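Local coordinates for Lactamase_B domain-containing protein (PDB 7EV5) that probably works as a zinc-dependent hydrolase of the metallo-beta-lactamase fold, combining the activities of a B3 beta-lactamase and a glyoxalase II, at residues Val16-Asp21 / Glu43-Leu48; Val125-Gly130 / Gly134-Tyr139; Gly149-Gln154 / Asn176-Leu181. All blocks are in the same frame, centred on the assembly; numbering follows the deposited sequence.

Interaction 1: residues Val16-Asp21 / Glu43-Leu48; sequences VLYNDD and EQLTPL
Y18 and L45 have the nearest CA atoms of the two segments, 7.8 Å apart, too far for strand pairing: strands 12-18 and 46-51 lie on the flanks of strand 23-27, and side chains of strand 12-18 meet L45 at the entrance to strand 46-51. L45 bridges the gap with both methyls of its isobutyl fork. Its CD2 lies 3.9 Å from CB of Y18, while CD1 approaches CG1 of V16 more loosely, at 4.4 Å. V16 and Y18, two residues apart on an extended strand, project to the same side, so one leucine fork can span both.

The tyrosine contributes its stem more than its ring. With chi1 at 51°, CG sits between the backbone N and the carbonyl carbon, and the ring, leaving CB on a course away from L45, meets CD2 obliquely. On this side of the sheet, W39 of helix 33-42 touches both V16 and L45. L17 faces the other way, onto F121 and F123 of strand 121-127. Q44, at a positive phi of 57°, closes the helix of a beta-alpha-beta crossover with a Schellman motif: helix 33-42 links parallel strands 23-27 and 46-51.

No hydrogen bond joins the segments, which bury 113 Å² in all; this purely apolar chemistry is consistent with positions set mainly by strand 23-27, hydrogen-bonded to L17 (through V25) and T46 (through A24), and by W39.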
ATOM      1  N   VAL A  16       8.526   5.193   0.699  1.00  9.20           N
ATOM      2  CA  VAL A  16       8.568   6.602   1.055  1.00  9.62           C
ATOM      3  C   VAL A  16       8.734   7.398  -0.227  1.00 11.79           C
ATOM      4  O   VAL A  16       9.750   7.261  -0.920  1.00 12.02           O
ATOM      5  CB  VAL A  16       9.683   6.933   2.057  1.00 11.64           C
ATOM      6  CG1 VAL A  16       9.640   8.422   2.362  1.00 12.22           C
ATOM      7  CG2 VAL A  16       9.516   6.123   3.335  1.00 11.14           C
ATOM      8  N   LEU A  17       7.725   8.200  -0.555  1.00 10.55           N
ATOM      9  CA  LEU A  17       7.759   9.124  -1.680  1.00 11.66           C
ATOM     10  C   LEU A  17       8.112  10.503  -1.142  1.00 12.45           C
ATOM     11  O   LEU A  17       7.565  10.928  -0.124  1.00 12.46           O
ATOM     12  CB  LEU A  17       6.375   9.169  -2.334  1.00 11.65           C
ATOM     13  CG  LEU A  17       6.159  10.127  -3.515  1.00 11.49           C
ATOM     14  CD1 LEU A  17       6.966   9.717  -4.750  1.00 13.96           C
ATOM     15  CD2 LEU A  17       4.662  10.215  -3.841  1.00 12.43           C
ATOM     16  N   TYR A  18       9.033  11.198  -1.806  1.00 12.77           N
ATOM     17  CA  TYR A  18       9.505  12.474  -1.290  1.00 14.02           C
ATOM     18  C   TYR A  18       9.653  13.472  -2.430  1.00 15.39           C
ATOM     19  O   TYR A  18       9.548  13.128  -3.611  1.00 16.46           O
ATOM     20  CB  TYR A  18      10.816  12.317  -0.505  1.00 14.02           C
ATOM     21  CG  TYR A  18      11.881  11.553  -1.256  1.00 16.47           C
ATOM     22  CD1 TYR A  18      12.687  12.192  -2.188  1.00 18.18           C
ATOM     23  CD2 TYR A  18      12.076  10.192  -1.046  1.00 17.06           C
ATOM     24  CE1 TYR A  18      13.654  11.507  -2.889  1.00 24.78           C
ATOM     25  CE2 TYR A  18      13.040   9.498  -1.744  1.00 17.72           C
ATOM     26  CZ  TYR A  18      13.828  10.163  -2.662  1.00 24.54           C
ATOM     27  OH  TYR A  18      14.798   9.484  -3.363  1.00 29.14           O
ATOM     28  N   ASN A  19       9.877  14.733  -2.052  1.00 17.59           N
ATOM     29  CA  ASN A  19      10.110  15.831  -2.982  1.00 18.90           C
ATOM     30  C   ASN A  19      11.418  16.526  -2.615  1.00 22.22           C
ATOM     31  O   ASN A  19      12.083  16.172  -1.635  1.00 22.82           O
ATOM     32  CB  ASN A  19       8.920  16.808  -3.044  1.00 19.88           C
ATOM     33  CG  ASN A  19       8.637  17.511  -1.711  1.00 20.68           C
ATOM     34  OD1 ASN A  19       9.490  17.590  -0.827  1.00 21.66           O
ATOM     35  ND2 ASN A  19       7.423  18.045  -1.579  1.00 17.44           N
ATOM     36  N   ASP A  20      11.781  17.541  -3.404  1.00 25.87           N
ATOM     37  CA  ASP A  20      13.042  18.237  -3.172  1.00 28.05           C
ATOM     38  C   ASP A  20      13.033  19.051  -1.884  1.00 28.23           C
ATOM     39  O   ASP A  20      14.105  19.304  -1.322  1.00 31.19           O
ATOM     40  CB  ASP A  20      13.415  19.102  -4.377  1.00 30.09           C
ATOM     41  CG  ASP A  20      13.834  18.274  -5.579  1.00 40.98           C
ATOM     42  OD1 ASP A  20      14.029  17.050  -5.425  1.00 47.51           O
ATOM     43  OD2 ASP A  20      13.979  18.848  -6.679  1.00 51.65           O
ATOM     44  N   ASP A  21      11.856  19.446  -1.398  1.00 22.10           N
ATOM     45  CA  ASP A  21      11.708  20.134  -0.120  1.00 25.72           C
ATOM     46  C   ASP A  21      11.786  19.194   1.079  1.00 21.52           C
ATOM     47  O   ASP A  21      11.520  19.636   2.204  1.00 21.58           O
ATOM     48  CB  ASP A  21      10.385  20.907  -0.068  1.00 26.49           C
ATOM     49  CG  ASP A  21      10.358  22.090  -1.016  1.00 36.41           C
ATOM     50  OD1 ASP A  21       9.247  22.559  -1.352  1.00 36.81           O
ATOM     51  OD2 ASP A  21      11.444  22.552  -1.419  1.00 39.15           O
ATOM     52  N   GLU A  43      17.643  10.982   7.076  1.00 16.39           N
ATOM     53  CA  GLU A  43      17.487  11.687   5.810  1.00 16.40           C
ATOM     54  C   GLU A  43      16.845  13.053   5.978  1.00 16.61           C
ATOM     55  O   GLU A  43      16.681  13.766   4.983  1.00 18.94           O
ATOM     56  CB  GLU A  43      16.673  10.835   4.833  1.00 20.18           C
ATOM     57  CG  GLU A  43      17.329   9.511   4.497  1.00 21.04           C
ATOM     58  CD  GLU A  43      18.721   9.685   3.930  1.00 23.53           C
ATOM     59  OE1 GLU A  43      18.878  10.456   2.963  1.00 29.63           O
ATOM     60  OE2 GLU A  43      19.656   9.048   4.456  1.00 31.62           O
ATOM     61  N   GLN A  44      16.483  13.424   7.205  1.00 17.42           N
ATOM     62  CA  GLN A  44      15.873  14.720   7.490  1.00 18.62           C
ATOM     63  C   GLN A  44      14.605  14.932   6.664  1.00 20.99           C
ATOM     64  O   GLN A  44      14.336  16.029   6.171  1.00 22.90           O
ATOM     65  CB  GLN A  44      16.882  15.863   7.329  1.00 22.79           C
ATOM     66  CG  GLN A  44      18.214  15.566   8.026  1.00 22.34           C
ATOM     67  CD  GLN A  44      19.094  16.794   8.202  1.00 30.34           C
ATOM     68  OE1 GLN A  44      18.654  17.826   8.710  1.00 28.16           O
ATOM     69  NE2 GLN A  44      20.348  16.681   7.789  1.00 30.83           N
ATOM     70  N   LEU A  45      13.827  13.861   6.500  1.00 15.36           N
ATOM     71  CA  LEU A  45      12.559  13.921   5.785  1.00 18.40           C
ATOM     72  C   LEU A  45      11.427  14.175   6.771  1.00 16.73           C
ATOM     73  O   LEU A  45      11.415  13.629   7.877  1.00 19.33           O
ATOM     74  CB  LEU A  45      12.310  12.606   5.040  1.00 15.67           C
ATOM     75  CG  LEU A  45      13.189  12.358   3.808  1.00 19.45           C
ATOM     76  CD1 LEU A  45      13.121  10.910   3.322  1.00 17.50           C
ATOM     77  CD2 LEU A  45      12.828  13.312   2.672  1.00 18.02           C
ATOM     78  N   THR A  46      10.473  15.009   6.362  1.00 18.72           N
ATOM     79  CA  THR A  46       9.302  15.305   7.180  1.00 16.64           C
ATOM     80  C   THR A  46       8.091  14.607   6.581  1.00 15.07           C
ATOM     81  O   THR A  46       7.544  15.071   5.569  1.00 16.01           O
ATOM     82  CB  THR A  46       9.074  16.818   7.227  1.00 15.94           C
ATOM     83  OG1 THR A  46      10.180  17.434   7.903  1.00 23.05           O
ATOM     84  CG2 THR A  46       7.793  17.155   7.967  1.00 20.45           C
ATOM     85  N   PRO A  47       7.632  13.497   7.153  1.00 14.27           N
ATOM     86  CA  PRO A  47       6.452  12.834   6.592  1.00 14.86           C
ATOM     87  C   PRO A  47       5.191  13.630   6.876  1.00 13.79           C
ATOM     88  O   PRO A  47       5.072  14.307   7.899  1.00 15.97           O
ATOM     89  CB  PRO A  47       6.424  11.475   7.301  1.00 18.01           C
ATOM     90  CG  PRO A  47       7.240  11.642   8.512  1.00 21.10           C
ATOM     91  CD  PRO A  47       8.233  12.744   8.266  1.00 15.52           C
ATOM     92  N   LEU A  48       4.256  13.550   5.925  1.00 13.73           N
ATOM     93  CA  LEU A  48       2.990  14.269   5.966  1.00 14.65           C
ATOM     94  C   LEU A  48       1.789  13.376   6.231  1.00 12.86           C
ATOM     95  O   LEU A  48       0.779  13.870   6.746  1.00 13.25           O
ATOM     96  CB  LEU A  48       2.750  15.008   4.640  1.00 14.65           C
ATOM     97  CG  LEU A  48       3.837  15.982   4.200  1.00 18.34           C
ATOM     98  CD1 LEU A  48       3.534  16.526   2.810  1.00 20.41           C
ATOM     99  CD2 LEU A  48       3.974  17.115   5.212  1.00 17.57           C
TER

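Interaction 2: residues Val125-Gly130 / Gly134-Tyr139; sequences VFHTPG and GSVSYY
F126 and S137 form the hydrogen-bonded pair of an antiparallel ladder: F126 N reaches S137 O at 3.0 Å with an N-H...O angle of 174°, and S137 N returns to F126 O at 2.9 Å. V125 with Y138 and H127 with V136 are the neighbouring non-hydrogen-bonded pairs. Beyond the ladder T128 N still bonds S135 O, 2.9 Å away, but the donor is tilted 30° from the carbonyl plane.

A side-chain relay adds to the backbone bonds. S137 OG donates to T128 OG1 across 2.9 Å; T128 OG1 in turn donates to a water, which gives a hydrogen to V136 O at 2.7 Å. A T128 chi1 of 52° turns OG1 toward this route and leaves CG2 anti to the carbonyl carbon.

The two strands, 121-127 and 136-140, make a beta hairpin of the metallo-beta-lactamase fold, and the loop joining them carries the zinc ligand H131. S135, at the loop's return, has its side chain about 4 Å from those of H131 and H54, both ligands of the same zinc.

Aromatic contacts split between the sheet's two faces. On the face of F126 and S137, Y139 CB meets the ring edge of F126 in plane, 3.9 Å from CE2. On the other, V125 CG2 lies 4.2 Å from Y138 CD1, the side chains running alongside. P129 CD sits over one face of the H127 imidazole, which also stacks with H77, and its NE2 is hydrogen-bonded to P133 O.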
ATOM      1  N   VAL A 125      -6.718   8.023  -7.210  1.00 12.70           N
ATOM      2  CA  VAL A 125      -7.035   6.899  -6.337  1.00 13.15           C
ATOM      3  C   VAL A 125      -7.961   5.943  -7.068  1.00 13.12           C
ATOM      4  O   VAL A 125      -9.018   6.346  -7.573  1.00 14.14           O
ATOM      5  CB  VAL A 125      -7.673   7.377  -5.025  1.00 14.63           C
ATOM      6  CG1 VAL A 125      -8.061   6.195  -4.171  1.00 18.83           C
ATOM      7  CG2 VAL A 125      -6.723   8.318  -4.289  1.00 15.84           C
ATOM      8  N   PHE A 126      -7.577   4.677  -7.113  1.00 11.07           N
ATOM      9  CA  PHE A 126      -8.412   3.635  -7.683  1.00 11.57           C
ATOM     10  C   PHE A 126      -8.775   2.642  -6.595  1.00 12.92           C
ATOM     11  O   PHE A 126      -7.917   2.227  -5.813  1.00 12.07           O
ATOM     12  CB  PHE A 126      -7.667   2.905  -8.791  1.00 12.10           C
ATOM     13  CG  PHE A 126      -7.285   3.786  -9.950  1.00 13.31           C
ATOM     14  CD1 PHE A 126      -8.136   3.937 -11.030  1.00 16.80           C
ATOM     15  CD2 PHE A 126      -6.086   4.465  -9.951  1.00 15.35           C
ATOM     16  CE1 PHE A 126      -7.777   4.741 -12.104  1.00 17.18           C
ATOM     17  CE2 PHE A 126      -5.721   5.278 -11.018  1.00 16.41           C
ATOM     18  CZ  PHE A 126      -6.575   5.414 -12.092  1.00 17.76           C
ATOM     19  N   HIS A 127     -10.040   2.247  -6.556  1.00 10.83           N
ATOM     20  CA  HIS A 127     -10.470   1.188  -5.655  1.00 11.19           C
ATOM     21  C   HIS A 127     -10.240  -0.131  -6.388  1.00 11.59           C
ATOM     22  O   HIS A 127     -10.853  -0.381  -7.431  1.00 13.64           O
ATOM     23  CB  HIS A 127     -11.931   1.391  -5.239  1.00 10.93           C
ATOM     24  CG  HIS A 127     -12.409   0.403  -4.216  1.00 13.01           C
ATOM     25  ND1 HIS A 127     -13.694  -0.096  -4.210  1.00 18.43           N
ATOM     26  CD2 HIS A 127     -11.772  -0.193  -3.178  1.00 13.22           C
ATOM     27  CE1 HIS A 127     -13.830  -0.949  -3.209  1.00 19.15           C
ATOM     28  NE2 HIS A 127     -12.677  -1.029  -2.569  1.00 13.17           N
ATOM     29  N   THR A 128      -9.316  -0.956  -5.879  1.00  9.82           N
ATOM     30  CA  THR A 128      -8.820  -2.133  -6.596  1.00 10.15           C
ATOM     31  C   THR A 128      -8.938  -3.374  -5.722  1.00 10.13           C
ATOM     32  O   THR A 128      -7.924  -3.984  -5.337  1.00 10.47           O
ATOM     33  CB  THR A 128      -7.374  -1.941  -7.062  1.00 10.47           C
ATOM     34  OG1 THR A 128      -6.556  -1.524  -5.963  1.00  9.55           O
ATOM     35  CG2 THR A 128      -7.294  -0.882  -8.149  1.00 11.31           C
ATOM     36  N   PRO A 129     -10.171  -3.790  -5.408  1.00  9.25           N
ATOM     37  CA  PRO A 129     -10.379  -4.972  -4.554  1.00 10.59           C
ATOM     38  C   PRO A 129     -10.105  -6.295  -5.249  1.00 10.95           C
ATOM     39  O   PRO A 129      -9.828  -6.352  -6.451  1.00 11.04           O
ATOM     40  CB  PRO A 129     -11.860  -4.852  -4.166  1.00  9.65           C
ATOM     41  CG  PRO A 129     -12.479  -4.177  -5.378  1.00 10.92           C
ATOM     42  CD  PRO A 129     -11.449  -3.135  -5.750  1.00 11.29           C
ATOM     43  N   GLY A 130     -10.199  -7.382  -4.486  1.00 10.43           N
ATOM     44  CA  GLY A 130      -9.938  -8.716  -4.990  1.00 10.78           C
ATOM     45  C   GLY A 130      -9.007  -9.473  -4.071  1.00 10.65           C
ATOM     46  O   GLY A 130      -9.284 -10.611  -3.688  1.00 11.31           O
ATOM     47  N   GLY A 134     -10.957  -3.501   0.817  1.00 10.42           N
ATOM     48  CA  GLY A 134     -10.636  -2.090   0.883  1.00 10.60           C
ATOM     49  C   GLY A 134      -9.306  -1.762   0.236  1.00 10.30           C
ATOM     50  O   GLY A 134      -8.719  -0.715   0.501  1.00  9.94           O
ATOM     51  N   SER A 135      -8.827  -2.646  -0.635  1.00  9.07           N
ATOM     52  CA  SER A 135      -7.586  -2.386  -1.350  1.00  8.23           C
ATOM     53  C   SER A 135      -7.763  -1.193  -2.280  1.00  7.65           C
ATOM     54  O   SER A 135      -8.689  -1.152  -3.101  1.00  9.93           O
ATOM     55  CB  SER A 135      -7.225  -3.598  -2.197  1.00  8.22           C
ATOM     56  OG  SER A 135      -6.492  -4.569  -1.476  1.00  9.46           O
ATOM     57  N   VAL A 136      -6.828  -0.253  -2.177  1.00  8.19           N
ATOM     58  CA  VAL A 136      -6.788   0.891  -3.069  0.57 11.03           C
ATOM     59  C   VAL A 136      -5.384   1.023  -3.629  1.00  9.78           C
ATOM     60  O   VAL A 136      -4.402   0.524  -3.071  1.00 10.51           O
ATOM     61  CB  VAL A 136      -7.237   2.221  -2.427  0.57 10.10           C
ATOM     62  CG1 VAL A 136      -8.669   2.121  -1.908  0.57 10.29           C
ATOM     63  CG2 VAL A 136      -6.284   2.628  -1.330  0.57  8.91           C
ATOM     64  N   SER A 137      -5.314   1.655  -4.797  1.00  8.60           N
ATOM     65  CA  SER A 137      -4.052   1.941  -5.475  1.00  9.57           C
ATOM     66  C   SER A 137      -3.908   3.441  -5.674  1.00  9.33           C
ATOM     67  O   SER A 137      -4.850   4.111  -6.119  1.00 10.19           O
ATOM     68  CB  SER A 137      -3.991   1.228  -6.823  1.00 11.40           C
ATOM     69  OG  SER A 137      -4.080  -0.171  -6.628  1.00 10.34           O
ATOM     70  N   TYR A 138      -2.734   3.964  -5.347  1.00  9.76           N
ATOM     71  CA  TYR A 138      -2.470   5.397  -5.399  1.00  8.34           C
ATOM     72  C   TYR A 138      -1.533   5.670  -6.571  1.00 10.15           C
ATOM     73  O   TYR A 138      -0.371   5.249  -6.554  1.00 10.49           O
ATOM     74  CB  TYR A 138      -1.808   5.859  -4.107  1.00  9.67           C
ATOM     75  CG  TYR A 138      -2.570   5.556  -2.823  1.00  9.05           C
ATOM     76  CD1 TYR A 138      -3.523   6.439  -2.340  1.00  9.79           C
ATOM     77  CD2 TYR A 138      -2.315   4.400  -2.088  1.00  9.96           C
ATOM     78  CE1 TYR A 138      -4.204   6.195  -1.167  1.00  9.90           C
ATOM     79  CE2 TYR A 138      -2.983   4.148  -0.896  1.00  8.56           C
ATOM     80  CZ  TYR A 138      -3.931   5.054  -0.449  1.00  8.73           C
ATOM     81  OH  TYR A 138      -4.610   4.830   0.720  1.00 10.26           O
ATOM     82  N   TYR A 139      -2.029   6.368  -7.586  1.00 10.63           N
ATOM     83  CA  TYR A 139      -1.246   6.679  -8.777  1.00 11.57           C
ATOM     84  C   TYR A 139      -0.676   8.087  -8.651  1.00 11.92           C
ATOM     85  O   TYR A 139      -1.424   9.059  -8.502  1.00 12.76           O
ATOM     86  CB  TYR A 139      -2.127   6.564 -10.018  1.00 12.53           C
ATOM     87  CG  TYR A 139      -1.476   6.984 -11.316  1.00 15.82           C
ATOM     88  CD1 TYR A 139      -0.280   6.426 -11.731  1.00 15.68           C
ATOM     89  CD2 TYR A 139      -2.091   7.909 -12.147  1.00 21.24           C
ATOM     90  CE1 TYR A 139       0.315   6.806 -12.933  1.00 17.19           C
ATOM     91  CE2 TYR A 139      -1.513   8.289 -13.344  1.00 20.67           C
ATOM     92  CZ  TYR A 139      -0.312   7.732 -13.732  1.00 19.34           C
ATOM     93  OH  TYR A 139       0.257   8.112 -14.927  1.00 23.72           O
TER
HETATM   94  O   HOH W   1      -7.132  -6.116  -3.863  1.00 10.43           O
HETATM   95  O   HOH W   2      -4.393  -2.132  -3.770  1.00 11.28           O

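Interaction 3: residues Gly149-Gln154 / Asn176-Leu181; sequences GDVLFQ and NKILPL. With ZN (zinc ion), chain C.
V151 and I178 meet at the tight end of this contact, where V151 CG1 presses to 3.4 Å from I178 CD1, closer than two methyl carbons normally come. The I178 side chain reaches there because it is extended beyond CB (chi2 -176°), carrying CD1 out toward the valine; V151 CG1, anti to its own backbone N, receives it on an oblique course. Both residues are buried. L170 and I174, two turns and one turn back from I178, also pack against V151, so the valine lies along one side of helix 167-178.

Packing relaxes along L152. The L152 and I178 side chains slide past each other in opposite directions, CD2 of L152 lying 4.0 Å from CG2 of I178, and the same CD2 barely meets L179 CD2, at 4.3 Å. The backbones stay well apart, with 8.5 Å between the CA atoms of L152 and I178, and no hydrogen bond spans the segments. I178 to L181 form a type I turn, closed by L181 N on I178 O (3.0 Å). Within it the solvent side belongs to L179, partly exposed, and to P180, which is exposed. I197 of helix 197-203 also touches I178 and L179.

The residue preceding V151 points elsewhere: D150 OD2 binds a zinc ion at 2.0 Å, a water completing the sphere together with D58, H59 and H191. The ring edge of F153 lies in plane with D150 CG. D150 also serves the other zinc, held by H54, H56 and H131; a bridging aspartate of this kind is found in glyoxalase II and related hydrolases of the metallo-beta-lactamase fold.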
ATOM      1  N   GLY A 149      -0.227  -1.791  -3.699  1.00  8.68           N
ATOM      2  CA  GLY A 149      -0.380  -2.843  -2.709  1.00  8.88           C
ATOM      3  C   GLY A 149      -0.229  -4.228  -3.310  1.00  9.47           C
ATOM      4  O   GLY A 149       0.710  -4.508  -4.063  1.00  9.77           O
ATOM      5  N   ASP A 150      -1.162  -5.120  -2.968  1.00  8.56           N
ATOM      6  CA  ASP A 150      -1.014  -6.540  -3.261  1.00  9.72           C
ATOM      7  C   ASP A 150      -1.881  -6.994  -4.425  1.00 10.83           C
ATOM      8  O   ASP A 150      -2.253  -8.162  -4.491  1.00 12.35           O
ATOM      9  CB  ASP A 150      -1.277  -7.384  -2.011  1.00  9.53           C
ATOM     10  CG  ASP A 150      -0.202  -7.214  -0.944  1.00  9.27           C
ATOM     11  OD1 ASP A 150       0.725  -6.404  -1.141  1.00 10.02           O
ATOM     12  OD2 ASP A 150      -0.321  -7.878   0.110  1.00  9.54           O
ATOM     13  N   VAL A 151      -2.176  -6.102  -5.366  1.00 11.77           N
ATOM     14  CA  VAL A 151      -2.982  -6.487  -6.519  1.00 11.65           C
ATOM     15  C   VAL A 151      -2.129  -7.175  -7.580  1.00 12.48           C
ATOM     16  O   VAL A 151      -2.475  -8.255  -8.080  1.00 12.80           O
ATOM     17  CB  VAL A 151      -3.697  -5.240  -7.071  1.00 12.66           C
ATOM     18  CG1 VAL A 151      -4.377  -5.553  -8.382  1.00 16.78           C
ATOM     19  CG2 VAL A 151      -4.716  -4.731  -6.054  1.00 13.12           C
ATOM     20  N   LEU A 152      -1.008  -6.555  -7.939  1.00 12.69           N
ATOM     21  CA  LEU A 152      -0.191  -6.957  -9.079  1.00 12.28           C
ATOM     22  C   LEU A 152       1.264  -6.942  -8.646  1.00 12.77           C
ATOM     23  O   LEU A 152       1.751  -5.924  -8.145  1.00 12.78           O
ATOM     24  CB  LEU A 152      -0.387  -5.977 -10.244  1.00 12.10           C
ATOM     25  CG  LEU A 152       0.467  -6.179 -11.495  1.00 12.55           C
ATOM     26  CD1 LEU A 152       0.185  -7.534 -12.143  1.00 15.52           C
ATOM     27  CD2 LEU A 152       0.268  -5.045 -12.484  1.00 15.09           C
ATOM     28  N   PHE A 153       1.960  -8.058  -8.837  1.00 12.38           N
ATOM     29  CA  PHE A 153       3.374  -8.141  -8.514  1.00 13.04           C
ATOM     30  C   PHE A 153       4.152  -8.393  -9.792  1.00 13.78           C
ATOM     31  O   PHE A 153       3.583  -8.650 -10.856  1.00 14.95           O
ATOM     32  CB  PHE A 153       3.650  -9.307  -7.559  1.00 13.18           C
ATOM     33  CG  PHE A 153       2.817  -9.289  -6.305  1.00 10.37           C
ATOM     34  CD1 PHE A 153       2.922  -8.245  -5.391  1.00 10.46           C
ATOM     35  CD2 PHE A 153       1.950 -10.335  -6.016  1.00 11.32           C
ATOM     36  CE1 PHE A 153       2.163  -8.245  -4.217  1.00 10.74           C
ATOM     37  CE2 PHE A 153       1.191 -10.340  -4.848  1.00 12.86           C
ATOM     38  CZ  PHE A 153       1.292  -9.289  -3.944  1.00 11.10           C
ATOM     39  N   GLN A 154       5.474  -8.320  -9.685  1.00 14.39           N
ATOM     40  CA  GLN A 154       6.327  -8.779 -10.770  0.52 13.74           C
ATOM     41  C   GLN A 154       6.157 -10.285 -10.907  1.00 14.67           C
ATOM     42  O   GLN A 154       6.493 -11.040  -9.993  1.00 15.61           O
ATOM     43  CB  GLN A 154       7.777  -8.433 -10.455  0.52 14.38           C
ATOM     44  CG  GLN A 154       8.729  -8.731 -11.595  0.52 17.14           C
ATOM     45  CD  GLN A 154      10.170  -8.630 -11.161  0.52 15.14           C
ATOM     46  OE1 GLN A 154      10.638  -9.417 -10.332  0.52 13.85           O
ATOM     47  NE2 GLN A 154      10.881  -7.641 -11.694  0.52 15.56           N
ATOM     48  N   ASN A 176      -9.191  -3.710 -15.748  1.00 12.02           N
ATOM     49  CA  ASN A 176     -10.018  -2.530 -15.973  1.00 12.26           C
ATOM     50  C   ASN A 176      -9.463  -1.263 -15.343  1.00 13.28           C
ATOM     51  O   ASN A 176      -9.788  -0.167 -15.813  1.00 15.38           O
ATOM     52  CB  ASN A 176     -11.452  -2.752 -15.474  1.00 11.42           C
ATOM     53  CG  ASN A 176     -12.138  -3.919 -16.159  1.00 11.56           C
ATOM     54  OD1 ASN A 176     -11.764  -4.314 -17.259  1.00 14.29           O
ATOM     55  ND2 ASN A 176     -13.131  -4.499 -15.485  1.00 13.97           N
ATOM     56  N   LYS A 177      -8.646  -1.376 -14.301  1.00 11.30           N
ATOM     57  CA  LYS A 177      -8.184  -0.196 -13.583  1.00 11.98           C
ATOM     58  C   LYS A 177      -6.676  -0.011 -13.583  1.00 10.27           C
ATOM     59  O   LYS A 177      -6.208   1.128 -13.625  1.00 15.35           O
ATOM     60  CB  LYS A 177      -8.704  -0.244 -12.144  1.00 12.44           C
ATOM     61  CG  LYS A 177     -10.233  -0.307 -12.092  1.00 13.94           C
ATOM     62  CD  LYS A 177     -10.743  -0.398 -10.683  1.00 12.74           C
ATOM     63  CE  LYS A 177     -12.261  -0.410 -10.691  1.00 14.77           C
ATOM     64  NZ  LYS A 177     -12.808  -0.715  -9.339  1.00 16.77           N
ATOM     65  N   ILE A 178      -5.896  -1.087 -13.530  1.00 12.07           N
ATOM     66  CA  ILE A 178      -4.446  -0.956 -13.427  1.00 13.77           C
ATOM     67  C   ILE A 178      -3.774  -0.954 -14.791  1.00 13.81           C
ATOM     68  O   ILE A 178      -3.044  -0.015 -15.127  1.00 14.89           O
ATOM     69  CB  ILE A 178      -3.875  -2.035 -12.499  1.00 13.00           C
ATOM     70  CG1 ILE A 178      -4.340  -1.731 -11.079  1.00 15.29           C
ATOM     71  CG2 ILE A 178      -2.348  -2.085 -12.589  1.00 14.87           C
ATOM     72  CD1 ILE A 178      -3.787  -2.653 -10.061  1.00 20.12           C
ATOM     73  N   LEU A 179      -4.010  -1.994 -15.585  1.00 14.55           N
ATOM     74  CA  LEU A 179      -3.325  -2.100 -16.869  1.00 16.14           C
ATOM     75  C   LEU A 179      -3.614  -0.972 -17.862  1.00 17.31           C
ATOM     76  O   LEU A 179      -2.746  -0.735 -18.719  1.00 18.65           O
ATOM     77  CB  LEU A 179      -3.528  -3.490 -17.484  1.00 17.80           C
ATOM     78  CG  LEU A 179      -2.976  -4.652 -16.651  1.00 20.37           C
ATOM     79  CD1 LEU A 179      -3.223  -5.979 -17.349  1.00 24.24           C
ATOM     80  CD2 LEU A 179      -1.497  -4.471 -16.335  1.00 24.72           C
ATOM     81  N   PRO A 180      -4.755  -0.265 -17.834  1.00 15.12           N
ATOM     82  CA  PRO A 180      -4.906   0.892 -18.743  1.00 17.08           C
ATOM     83  C   PRO A 180      -3.985   2.068 -18.435  1.00 18.56           C
ATOM     84  O   PRO A 180      -3.901   2.990 -19.259  1.00 20.19           O
ATOM     85  CB  PRO A 180      -6.382   1.289 -18.585  1.00 19.36           C
ATOM     86  CG  PRO A 180      -7.049   0.070 -18.075  1.00 17.84           C
ATOM     87  CD  PRO A 180      -6.038  -0.588 -17.176  1.00 14.68           C
ATOM     88  N   LEU A 181      -3.309   2.085 -17.285  1.00 14.93           N
ATOM     89  CA  LEU A 181      -2.390   3.168 -16.974  1.00 17.49           C
ATOM     90  C   LEU A 181      -1.179   3.124 -17.914  1.00 16.47           C
ATOM     91  O   LEU A 181      -0.910   2.098 -18.543  1.00 18.13           O
ATOM     92  CB  LEU A 181      -1.943   3.050 -15.517  1.00 15.19           C
ATOM     93  CG  LEU A 181      -3.048   3.360 -14.512  1.00 16.47           C
ATOM     94  CD1 LEU A 181      -2.621   2.986 -13.105  1.00 14.47           C
ATOM     95  CD2 LEU A 181      -3.435   4.835 -14.582  1.00 23.99           C
TER
HETATM   96 ZN    ZN C 302       0.923  -7.934   1.736  1.00 11.60          ZN
HETATM   97  O   HOH W   3      -0.734  -8.722   2.535  1.00 11.56           O

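Overall arrangement
Interactions 2 and 3 share one region, with centres about 9 Å apart, and touch directly: H127 O probably accepts a hydrogen bond from K177 NZ, while V151 CG2 packs on T128 O and L181 meets the F126 and Y139 rings. Interaction 1 sits apart, its centre about 23 Å from that of interaction 2, in the sheet containing strands 12-18 and 46-51. All three contacts are mainly buried, but only interaction 2 joins paired strands and relies on backbone and hydroxyl hydrogen bonds. The other two are apolar and span unpaired elements, one across an intervening strand, the other between helix 167-178 and the chain following a zinc-binding aspartate.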